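Local coordinates for DNA mismatch repair protein MutS (Thermus aquaticus, PDB 1EWQ) that takes part in DNA mismatch repair, binding mismatched DNA and hydrolysing ATP weakly, at residues Ser590-Ala600 and Asn656-Val664; Phe249-Leu260 and Leu618-Ile626. One frame throughout, in Å; residues are numbered along the deposited sequence.

Interaction 1: residues Ser590-Ala600 and Asn656-Val664; sequences STFLRQTALIA and NSLVLLDEV. With SO4 (sulfate ion), chain E.
L593, A597 and S590 on one flank of helix 590-600 meet L660, L658 and D662 of strand 657-662, a helix-on-sheet pairing of the P-loop NTPase fold. The helix follows the predicted ATP-binding loop (Walker A); the strand ends at D662, and E663 follows it, a sequence consistent with Walker B. The two segment axes run nearly antiparallel (164°), 9.2 Å apart at closest approach. L660 lies between L593 and A597 of the helix: its CG is anti to the carbonyl carbon (chi1 -57°), which carries CD1 up to the helix, 3.4 Å from L593 O and 3.7 Å from A597 CB. L593 answers from the helix side. Its CD1 lies over the strand backbone, 3.5 Å from L661 O, and beside L660 CB. Further along, L658 turns its CG anti to the backbone N (chi1 172°), bringing CD2 3.7 Å from A597 CA. L692 of the neighbouring strand 690-694 also touches L593 and L660. At the nucleotide end the contact turns polar. A sulfate, probably from the crystallisation liquor, sits at the predicted P-loop, receiving the S590 backbone N-H at O4 and the S590 hydroxyl at O1, 2.7 Å from OG; M586 N binds it too. In P-loop NTPases the corresponding serine and aspartate usually flank a magnesium ion; here S590 OG lies 3.3 Å from D662 OD2.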
loop_
_atom_site.group_PDB
_atom_site.type_symbol
_atom_site.label_atom_id
_atom_site.label_comp_id
_atom_site.label_asym_id
_atom_site.label_seq_id
_atom_site.Cartn_x
_atom_site.Cartn_y
_atom_site.Cartn_z
ATOM N N SER C 590 -26.508 7.104 15.868
ATOM C CA SER C 590 -26.143 6.253 14.740
ATOM C C SER C 590 -25.835 4.828 15.149
ATOM O O SER C 590 -26.210 3.882 14.457
ATOM C CB SER C 590 -24.949 6.831 13.998
ATOM O OG SER C 590 -25.354 7.986 13.301
ATOM N N THR C 591 -25.134 4.687 16.266
ATOM C CA THR C 591 -24.780 3.378 16.778
ATOM C C THR C 591 -26.063 2.637 17.149
ATOM O O THR C 591 -26.160 1.428 16.961
ATOM C CB THR C 591 -23.860 3.509 18.014
ATOM O OG1 THR C 591 -22.576 3.978 17.593
ATOM C CG2 THR C 591 -23.688 2.171 18.711
ATOM N N PHE C 592 -27.047 3.373 17.672
ATOM C CA PHE C 592 -28.323 2.779 18.048
ATOM C C PHE C 592 -29.002 2.209 16.807
ATOM O O PHE C 592 -29.554 1.111 16.839
ATOM C CB PHE C 592 -29.219 3.825 18.708
ATOM C CG PHE C 592 -30.542 3.285 19.177
ATOM C CD1 PHE C 592 -30.597 2.289 20.151
ATOM C CD2 PHE C 592 -31.734 3.786 18.663
ATOM C CE1 PHE C 592 -31.832 1.802 20.608
ATOM C CE2 PHE C 592 -32.969 3.309 19.109
ATOM C CZ PHE C 592 -33.019 2.315 20.087
ATOM N N LEU C 593 -28.962 2.956 15.708
ATOM C CA LEU C 593 -29.556 2.485 14.465
ATOM C C LEU C 593 -28.839 1.229 13.997
ATOM O O LEU C 593 -29.469 0.207 13.758
ATOM C CB LEU C 593 -29.459 3.534 13.347
ATOM C CG LEU C 593 -30.215 4.860 13.457
ATOM C CD1 LEU C 593 -30.384 5.464 12.057
ATOM C CD2 LEU C 593 -31.558 4.635 14.079
ATOM N N ARG C 594 -27.520 1.305 13.882
ATOM C CA ARG C 594 -26.743 0.165 13.412
ATOM C C ARG C 594 -26.874 -1.079 14.288
ATOM O O ARG C 594 -26.946 -2.187 13.755
ATOM C CB ARG C 594 -25.266 0.533 13.279
ATOM C CG ARG C 594 -24.971 1.657 12.274
ATOM C CD ARG C 594 -23.471 1.888 12.162
ATOM N NE ARG C 594 -23.161 3.106 11.434
ATOM C CZ ARG C 594 -22.810 4.258 12.004
ATOM N NH1 ARG C 594 -22.710 4.355 13.330
ATOM N NH2 ARG C 594 -22.575 5.321 11.248
ATOM N N GLN C 595 -26.910 -0.914 15.615
ATOM C CA GLN C 595 -27.023 -2.083 16.491
ATOM C C GLN C 595 -28.330 -2.809 16.231
ATOM O O GLN C 595 -28.394 -4.030 16.322
ATOM C CB GLN C 595 -26.900 -1.693 17.982
ATOM C CG GLN C 595 -28.184 -1.339 18.734
ATOM C CD GLN C 595 -27.916 -0.973 20.211
ATOM O OE1 GLN C 595 -28.790 -1.101 21.073
ATOM N NE2 GLN C 595 -26.716 -0.506 20.491
ATOM N N THR C 596 -29.365 -2.050 15.889
ATOM C CA THR C 596 -30.676 -2.619 15.595
ATOM C C THR C 596 -30.571 -3.526 14.367
ATOM O O THR C 596 -31.037 -4.664 14.380
ATOM C CB THR C 596 -31.698 -1.506 15.317
ATOM O OG1 THR C 596 -31.816 -0.670 16.472
ATOM C CG2 THR C 596 -33.055 -2.096 14.975
ATOM N N ALA C 597 -29.943 -3.018 13.311
ATOM C CA ALA C 597 -29.769 -3.787 12.086
ATOM C C ALA C 597 -28.901 -5.021 12.340
ATOM O O ALA C 597 -29.176 -6.110 11.823
ATOM C CB ALA C 597 -29.127 -2.912 11.009
ATOM N N LEU C 598 -27.854 -4.859 13.140
ATOM C CA LEU C 598 -26.978 -5.991 13.409
ATOM C C LEU C 598 -27.662 -7.091 14.207
ATOM O O LEU C 598 -27.486 -8.273 13.918
ATOM C CB LEU C 598 -25.693 -5.524 14.106
ATOM C CG LEU C 598 -24.809 -4.690 13.171
ATOM C CD1 LEU C 598 -23.636 -4.091 13.951
ATOM C CD2 LEU C 598 -24.326 -5.559 12.020
ATOM N N ILE C 599 -28.450 -6.714 15.203
ATOM C CA ILE C 599 -29.159 -7.714 15.998
ATOM C C ILE C 599 -30.090 -8.515 15.082
ATOM O O ILE C 599 -30.151 -9.747 15.167
ATOM C CB ILE C 599 -29.976 -7.040 17.127
ATOM C CG1 ILE C 599 -29.013 -6.496 18.191
ATOM C CG2 ILE C 599 -30.975 -8.025 17.725
ATOM C CD1 ILE C 599 -29.689 -5.587 19.203
ATOM N N ALA C 600 -30.800 -7.802 14.205
ATOM C CA ALA C 600 -31.726 -8.424 13.249
ATOM C C ALA C 600 -30.941 -9.301 12.273
ATOM O O ALA C 600 -31.369 -10.406 11.927
ATOM C CB ALA C 600 -32.486 -7.347 12.479
ATOM N N ASN C 656 -42.214 -5.128 5.331
ATOM C CA ASN C 656 -41.399 -6.025 6.136
ATOM C C ASN C 656 -39.940 -5.597 6.118
ATOM O O ASN C 656 -39.046 -6.364 6.480
ATOM C CB ASN C 656 -41.540 -7.458 5.619
ATOM C CG ASN C 656 -42.969 -7.955 5.713
ATOM O OD1 ASN C 656 -43.631 -7.768 6.737
ATOM N ND2 ASN C 656 -43.455 -8.585 4.651
ATOM N N SER C 657 -39.698 -4.362 5.700
ATOM C CA SER C 657 -38.330 -3.878 5.641
ATOM C C SER C 657 -37.921 -3.084 6.858
ATOM O O SER C 657 -38.756 -2.488 7.537
ATOM C CB SER C 657 -38.115 -3.026 4.392
ATOM O OG SER C 657 -38.344 -3.799 3.232
ATOM N N LEU C 658 -36.625 -3.117 7.140
ATOM C CA LEU C 658 -36.045 -2.356 8.242
ATOM C C LEU C 658 -35.314 -1.258 7.509
ATOM O O LEU C 658 -34.386 -1.539 6.752
ATOM C CB LEU C 658 -35.042 -3.188 9.050
ATOM C CG LEU C 658 -34.232 -2.400 10.107
ATOM C CD1 LEU C 658 -35.156 -1.899 11.211
ATOM C CD2 LEU C 658 -33.126 -3.278 10.715
ATOM N N VAL C 659 -35.753 -0.021 7.704
ATOM C CA VAL C 659 -35.139 1.133 7.059
ATOM C C VAL C 659 -34.449 1.998 8.114
ATOM O O VAL C 659 -35.047 2.312 9.147
ATOM C CB VAL C 659 -36.215 1.978 6.330
ATOM C CG1 VAL C 659 -35.581 3.199 5.712
ATOM C CG2 VAL C 659 -36.933 1.114 5.256
ATOM N N LEU C 660 -33.200 2.383 7.856
ATOM C CA LEU C 660 -32.432 3.204 8.790
ATOM C C LEU C 660 -32.023 4.518 8.141
ATOM O O LEU C 660 -31.157 4.533 7.273
ATOM C CB LEU C 660 -31.173 2.456 9.254
ATOM C CG LEU C 660 -31.316 1.080 9.929
ATOM C CD1 LEU C 660 -29.925 0.603 10.394
ATOM C CD2 LEU C 660 -32.249 1.163 11.112
ATOM N N LEU C 661 -32.652 5.619 8.548
ATOM C CA LEU C 661 -32.329 6.922 7.975
ATOM C C LEU C 661 -31.595 7.787 8.983
ATOM O O LEU C 661 -31.998 7.913 10.138
ATOM C CB LEU C 661 -33.590 7.634 7.486
ATOM C CG LEU C 661 -34.487 6.873 6.499
ATOM C CD1 LEU C 661 -35.606 7.804 6.032
ATOM C CD2 LEU C 661 -33.671 6.360 5.314
ATOM N N ASP C 662 -30.512 8.389 8.511
ATOM C CA ASP C 662 -29.641 9.224 9.327
ATOM C C ASP C 662 -29.609 10.647 8.774
ATOM O O ASP C 662 -28.877 10.939 7.830
ATOM C CB ASP C 662 -28.240 8.593 9.315
ATOM C CG ASP C 662 -27.214 9.375 10.117
ATOM O OD1 ASP C 662 -26.150 9.720 9.537
ATOM O OD2 ASP C 662 -27.454 9.623 11.316
ATOM N N GLU C 663 -30.432 11.517 9.357
ATOM C CA GLU C 663 -30.502 12.926 8.978
ATOM C C GLU C 663 -30.853 13.213 7.508
ATOM O O GLU C 663 -30.270 14.096 6.867
ATOM C CB GLU C 663 -29.190 13.626 9.368
ATOM C CG GLU C 663 -28.722 13.294 10.797
ATOM C CD GLU C 663 -27.525 14.118 11.261
ATOM O OE1 GLU C 663 -26.588 14.320 10.465
ATOM O OE2 GLU C 663 -27.511 14.554 12.430
ATOM N N VAL C 664 -31.811 12.467 6.974
ATOM C CA VAL C 664 -32.257 12.681 5.603
ATOM C C VAL C 664 -32.927 14.060 5.551
ATOM O O VAL C 664 -33.801 14.366 6.372
ATOM C CB VAL C 664 -33.245 11.559 5.172
ATOM C CG1 VAL C 664 -34.045 11.971 3.942
ATOM C CG2 VAL C 664 -32.460 10.296 4.866
HETATM S S SO4 E . -24.348 10.284 15.861
HETATM O O1 SO4 E . -24.119 10.107 14.413
HETATM O O2 SO4 E . -23.199 11.003 16.439
HETATM O O3 SO4 E . -25.570 11.074 16.092
HETATM O O4 SO4 E . -24.478 8.981 16.531
#

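Interaction 2: residues Phe249-Leu260 and Leu618-Ile626. With EDO (1,2-ethanediol), chain G.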
loop_
_atom_site.group_PDB
_atom_site.type_symbol
_atom_site.label_atom_id
_atom_site.label_comp_id
_atom_site.label_asym_id
_atom_site.label_seq_id
_atom_site.Cartn_x
_atom_site.Cartn_y
_atom_site.Cartn_z
ATOM N N PHE C 249 -34.161 -14.583 0.056
ATOM C CA PHE C 249 -33.366 -14.300 1.242
ATOM C C PHE C 249 -33.470 -12.828 1.613
ATOM O O PHE C 249 -34.078 -12.034 0.901
ATOM C CB PHE C 249 -31.891 -14.646 0.996
ATOM C CG PHE C 249 -31.668 -16.050 0.527
ATOM C CD1 PHE C 249 -31.586 -16.338 -0.837
ATOM C CD2 PHE C 249 -31.547 -17.089 1.444
ATOM C CE1 PHE C 249 -31.386 -17.646 -1.278
ATOM C CE2 PHE C 249 -31.348 -18.394 1.015
ATOM C CZ PHE C 249 -31.267 -18.676 -0.352
HETATM N N MSE C 250 -32.877 -12.463 2.739
HETATM C CA MSE C 250 -32.896 -11.069 3.151
HETATM C C MSE C 250 -32.024 -10.255 2.203
HETATM O O MSE C 250 -30.894 -10.639 1.891
HETATM C CB MSE C 250 -32.356 -10.905 4.566
HETATM C CG MSE C 250 -32.322 -9.452 5.014
HETATM SE SE MSE C 250 -31.207 -9.163 6.559
HETATM C CE MSE C 250 -32.425 -9.680 7.920
ATOM N N ARG C 251 -32.553 -9.128 1.753
ATOM C CA ARG C 251 -31.819 -8.239 0.864
ATOM C C ARG C 251 -30.796 -7.431 1.677
ATOM O O ARG C 251 -31.139 -6.844 2.711
ATOM C CB ARG C 251 -32.786 -7.269 0.183
ATOM C CG ARG C 251 -33.871 -7.917 -0.669
ATOM C CD ARG C 251 -33.285 -8.406 -1.974
ATOM N NE ARG C 251 -34.307 -8.848 -2.917
ATOM C CZ ARG C 251 -34.087 -9.050 -4.215
ATOM N NH1 ARG C 251 -32.880 -8.849 -4.738
ATOM N NH2 ARG C 251 -35.084 -9.451 -4.990
ATOM N N LEU C 252 -29.553 -7.402 1.200
ATOM C CA LEU C 252 -28.478 -6.641 1.841
ATOM C C LEU C 252 -27.714 -5.821 0.792
ATOM O O LEU C 252 -26.641 -6.217 0.337
ATOM C CB LEU C 252 -27.505 -7.573 2.565
ATOM C CG LEU C 252 -28.024 -8.310 3.803
ATOM C CD1 LEU C 252 -26.950 -9.276 4.292
ATOM C CD2 LEU C 252 -28.390 -7.320 4.890
ATOM N N PRO C 253 -28.272 -4.673 0.388
ATOM C CA PRO C 253 -27.622 -3.815 -0.608
ATOM C C PRO C 253 -26.178 -3.512 -0.222
ATOM O O PRO C 253 -25.805 -3.614 0.948
ATOM C CB PRO C 253 -28.486 -2.553 -0.593
ATOM C CG PRO C 253 -29.840 -3.081 -0.284
ATOM C CD PRO C 253 -29.564 -4.105 0.809
ATOM N N GLU C 254 -25.369 -3.140 -1.208
ATOM C CA GLU C 254 -23.979 -2.794 -0.953
ATOM C C GLU C 254 -23.881 -1.662 0.075
ATOM O O GLU C 254 -23.048 -1.701 0.979
ATOM C CB GLU C 254 -23.286 -2.352 -2.247
ATOM C CG GLU C 254 -21.814 -1.980 -2.044
ATOM C CD GLU C 254 -21.133 -1.538 -3.334
ATOM O OE1 GLU C 254 -21.452 -2.107 -4.407
ATOM O OE2 GLU C 254 -20.267 -0.634 -3.263
ATOM N N ALA C 255 -24.731 -0.653 -0.070
ATOM C CA ALA C 255 -24.712 0.483 0.850
ATOM C C ALA C 255 -24.861 0.014 2.294
ATOM O O ALA C 255 -24.192 0.513 3.196
ATOM C CB ALA C 255 -25.832 1.457 0.496
ATOM N N THR C 256 -25.742 -0.958 2.492
ATOM C CA THR C 256 -26.007 -1.521 3.810
ATOM C C THR C 256 -24.825 -2.329 4.336
ATOM O O THR C 256 -24.393 -2.145 5.474
ATOM C CB THR C 256 -27.245 -2.433 3.767
ATOM O OG1 THR C 256 -28.406 -1.639 3.510
ATOM C CG2 THR C 256 -27.407 -3.189 5.077
ATOM N N LEU C 257 -24.320 -3.241 3.511
ATOM C CA LEU C 257 -23.182 -4.061 3.909
ATOM C C LEU C 257 -22.020 -3.162 4.298
ATOM O O LEU C 257 -21.299 -3.471 5.245
ATOM C CB LEU C 257 -22.767 -5.006 2.778
ATOM C CG LEU C 257 -23.717 -6.183 2.525
ATOM C CD1 LEU C 257 -23.249 -6.973 1.334
ATOM C CD2 LEU C 257 -23.774 -7.064 3.762
ATOM N N ARG C 258 -21.854 -2.050 3.581
ATOM C CA ARG C 258 -20.782 -1.092 3.862
ATOM C C ARG C 258 -21.064 -0.265 5.115
ATOM O O ARG C 258 -20.178 -0.098 5.960
ATOM C CB ARG C 258 -20.575 -0.126 2.683
ATOM C CG ARG C 258 -19.827 -0.697 1.477
ATOM C CD ARG C 258 -19.680 0.351 0.367
ATOM N NE ARG C 258 -18.827 -0.098 -0.732
ATOM C CZ ARG C 258 -17.514 -0.313 -0.626
ATOM N NH1 ARG C 258 -16.898 -0.120 0.532
ATOM N NH2 ARG C 258 -16.812 -0.715 -1.678
ATOM N N ALA C 259 -22.282 0.263 5.230
ATOM C CA ALA C 259 -22.634 1.082 6.383
ATOM C C ALA C 259 -22.635 0.282 7.678
ATOM O O ALA C 259 -22.358 0.826 8.740
ATOM C CB ALA C 259 -24.003 1.755 6.176
ATOM N N LEU C 260 -22.944 -1.005 7.587
ATOM C CA LEU C 260 -22.976 -1.882 8.757
ATOM C C LEU C 260 -21.641 -2.589 8.984
ATOM O O LEU C 260 -21.483 -3.337 9.951
ATOM C CB LEU C 260 -24.077 -2.930 8.590
ATOM C CG LEU C 260 -25.451 -2.734 9.241
ATOM C CD1 LEU C 260 -25.745 -1.254 9.522
ATOM C CD2 LEU C 260 -26.496 -3.372 8.345
ATOM N N LEU C 618 -39.304 -11.134 10.953
ATOM C CA LEU C 618 -38.422 -11.594 9.896
ATOM C C LEU C 618 -38.424 -10.535 8.798
ATOM O O LEU C 618 -39.363 -10.449 8.005
ATOM C CB LEU C 618 -38.901 -12.939 9.370
ATOM C CG LEU C 618 -38.800 -14.046 10.416
ATOM C CD1 LEU C 618 -39.619 -15.267 10.012
ATOM C CD2 LEU C 618 -37.332 -14.387 10.597
ATOM N N PHE C 619 -37.385 -9.702 8.779
ATOM C CA PHE C 619 -37.281 -8.641 7.785
ATOM C C PHE C 619 -36.909 -9.205 6.410
ATOM O O PHE C 619 -36.174 -10.185 6.313
ATOM C CB PHE C 619 -36.230 -7.604 8.219
ATOM C CG PHE C 619 -36.530 -6.951 9.543
ATOM C CD1 PHE C 619 -35.856 -7.340 10.695
ATOM C CD2 PHE C 619 -37.482 -5.945 9.639
ATOM C CE1 PHE C 619 -36.129 -6.726 11.925
ATOM C CE2 PHE C 619 -37.756 -5.332 10.865
ATOM C CZ PHE C 619 -37.078 -5.723 12.005
ATOM N N ASP C 620 -37.422 -8.582 5.351
ATOM C CA ASP C 620 -37.118 -9.037 3.998
ATOM C C ASP C 620 -35.864 -8.337 3.475
ATOM O O ASP C 620 -35.305 -8.718 2.448
ATOM C CB ASP C 620 -38.318 -8.805 3.068
ATOM C CG ASP C 620 -38.592 -7.342 2.801
ATOM O OD1 ASP C 620 -38.027 -6.469 3.493
ATOM O OD2 ASP C 620 -39.396 -7.062 1.888
ATOM N N GLY C 621 -35.409 -7.333 4.220
ATOM C CA GLY C 621 -34.219 -6.592 3.833
ATOM C C GLY C 621 -33.908 -5.445 4.776
ATOM O O GLY C 621 -34.790 -4.943 5.477
ATOM N N ILE C 622 -32.645 -5.048 4.824
ATOM C CA ILE C 622 -32.238 -3.930 5.667
ATOM C C ILE C 622 -31.704 -2.855 4.734
ATOM O O ILE C 622 -30.770 -3.102 3.969
ATOM C CB ILE C 622 -31.141 -4.334 6.648
ATOM C CG1 ILE C 622 -31.675 -5.393 7.616
ATOM C CG2 ILE C 622 -30.644 -3.107 7.392
ATOM C CD1 ILE C 622 -30.599 -6.044 8.468
ATOM N N TYR C 623 -32.309 -1.671 4.791
ATOM C CA TYR C 623 -31.910 -0.561 3.929
ATOM C C TYR C 623 -31.439 0.644 4.727
ATOM O O TYR C 623 -32.198 1.225 5.498
ATOM C CB TYR C 623 -33.075 -0.153 3.021
ATOM C CG TYR C 623 -33.648 -1.310 2.238
ATOM C CD1 TYR C 623 -34.855 -1.913 2.615
ATOM C CD2 TYR C 623 -32.967 -1.832 1.138
ATOM C CE1 TYR C 623 -35.373 -3.013 1.910
ATOM C CE2 TYR C 623 -33.470 -2.932 0.431
ATOM C CZ TYR C 623 -34.672 -3.517 0.820
ATOM O OH TYR C 623 -35.144 -4.609 0.118
ATOM N N THR C 624 -30.182 1.023 4.519
ATOM C CA THR C 624 -29.595 2.143 5.230
ATOM C C THR C 624 -29.285 3.352 4.352
ATOM O O THR C 624 -29.080 3.239 3.139
ATOM C CB THR C 624 -28.272 1.722 5.920
ATOM O OG1 THR C 624 -27.300 1.373 4.925
ATOM C CG2 THR C 624 -28.499 0.525 6.837
ATOM N N ARG C 625 -29.253 4.505 5.009
ATOM C CA ARG C 625 -28.918 5.791 4.411
ATOM C C ARG C 625 -28.219 6.472 5.598
ATOM O O ARG C 625 -28.784 7.347 6.254
ATOM C CB ARG C 625 -30.190 6.550 4.002
ATOM C CG ARG C 625 -29.985 7.693 2.988
ATOM C CD ARG C 625 -28.964 8.733 3.442
ATOM N NE ARG C 625 -27.585 8.279 3.251
ATOM C CZ ARG C 625 -26.535 8.767 3.913
ATOM N NH1 ARG C 625 -26.692 9.723 4.820
ATOM N NH2 ARG C 625 -25.317 8.304 3.659
ATOM N N ILE C 626 -26.991 6.027 5.879
ATOM C CA ILE C 626 -26.200 6.518 7.016
ATOM C C ILE C 626 -24.815 7.029 6.646
ATOM O O ILE C 626 -24.128 6.437 5.816
ATOM C CB ILE C 626 -26.001 5.392 8.070
ATOM C CG1 ILE C 626 -27.350 4.856 8.545
ATOM C CG2 ILE C 626 -25.218 5.921 9.264
ATOM C CD1 ILE C 626 -27.243 3.538 9.320
HETATM C C1 EDO G . -29.737 -7.557 -1.936
HETATM O O1 EDO G . -30.416 -6.578 -2.760
HETATM C C2 EDO G . -28.421 -7.938 -2.557
HETATM O O2 EDO G . -27.414 -7.905 -1.564
HETATM O O HOH W 1 -36.162 -10.507 0.420
HETATM O O HOH W 2 -29.172 0.547 1.927
#
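T256 and R251 bind backbone atoms of strand 621-625, the outermost strand on this side of the P-loop ATPase sheet of domain V; a segment reaching into the MutS domain III range thus docks on its outer edge. A single beta bridge joins R251 to G621: R251 N donates to D620 O at 2.9 Å (N-H...O 170°), and I622 N returns a bond to R251 O. Packing is dense on the buried side. M250, a selenomethionine, crosses I622 at a slant, SE 3.7 Å from I622 CD1, its CG resting on G621 CA. P253 crosses Y623 at about a right angle, CG 3.7 Å from Y623 CD2, and Y623 OH meets R251 CB. T256 OG1 lies beside the backbone N (chi1 -67°), which points it at I622 O, 2.8 Å away and above whose carbonyl plane it donates, and leaves CG2 to meet I622 CG2. T624 N reaches T256 OG1 only weakly (3.4 Å), its better acceptor being a water 2.8 Å from T624 N that itself donates to OG1. A valine in place of this threonine would probably leave I622 O without its hydroxyl donor and the water without an acceptor. The solvent side is looser: exposed A255 keeps CB 4.6 Å from T624 O, and a water lies within hydrogen-bonding distance of F249 O and D620 O. R251 bends away at chi2 (-75°), its CD passing 3.5 Å from O1 of an ethanediol, probably from the crystallisation liquor, whose O2 donates to L252 O.

In the fold
Interactions 1 and 2, with centres about 9 Å apart, meet on adjacent parallel strands of one ATPase sheet: 657-662 packs under the P-loop helix, while 621-625 offers its outer edge to 249-260. The strands are joined by a probable hydrogen bond from L660 N to Y623 O (2.8 Å), and S657 OG lies 2.7 Å from D620 OD1, another probable bond. I622 touches A597 as well as T256, linking the two packings directly. L260 of interaction 2 comes about 9 Å, side chain to side chain, from S590 at the sulfate. Bound DNA is distant, about 45 Å and 37 Å from the nearest atoms of interactions 1 and 2.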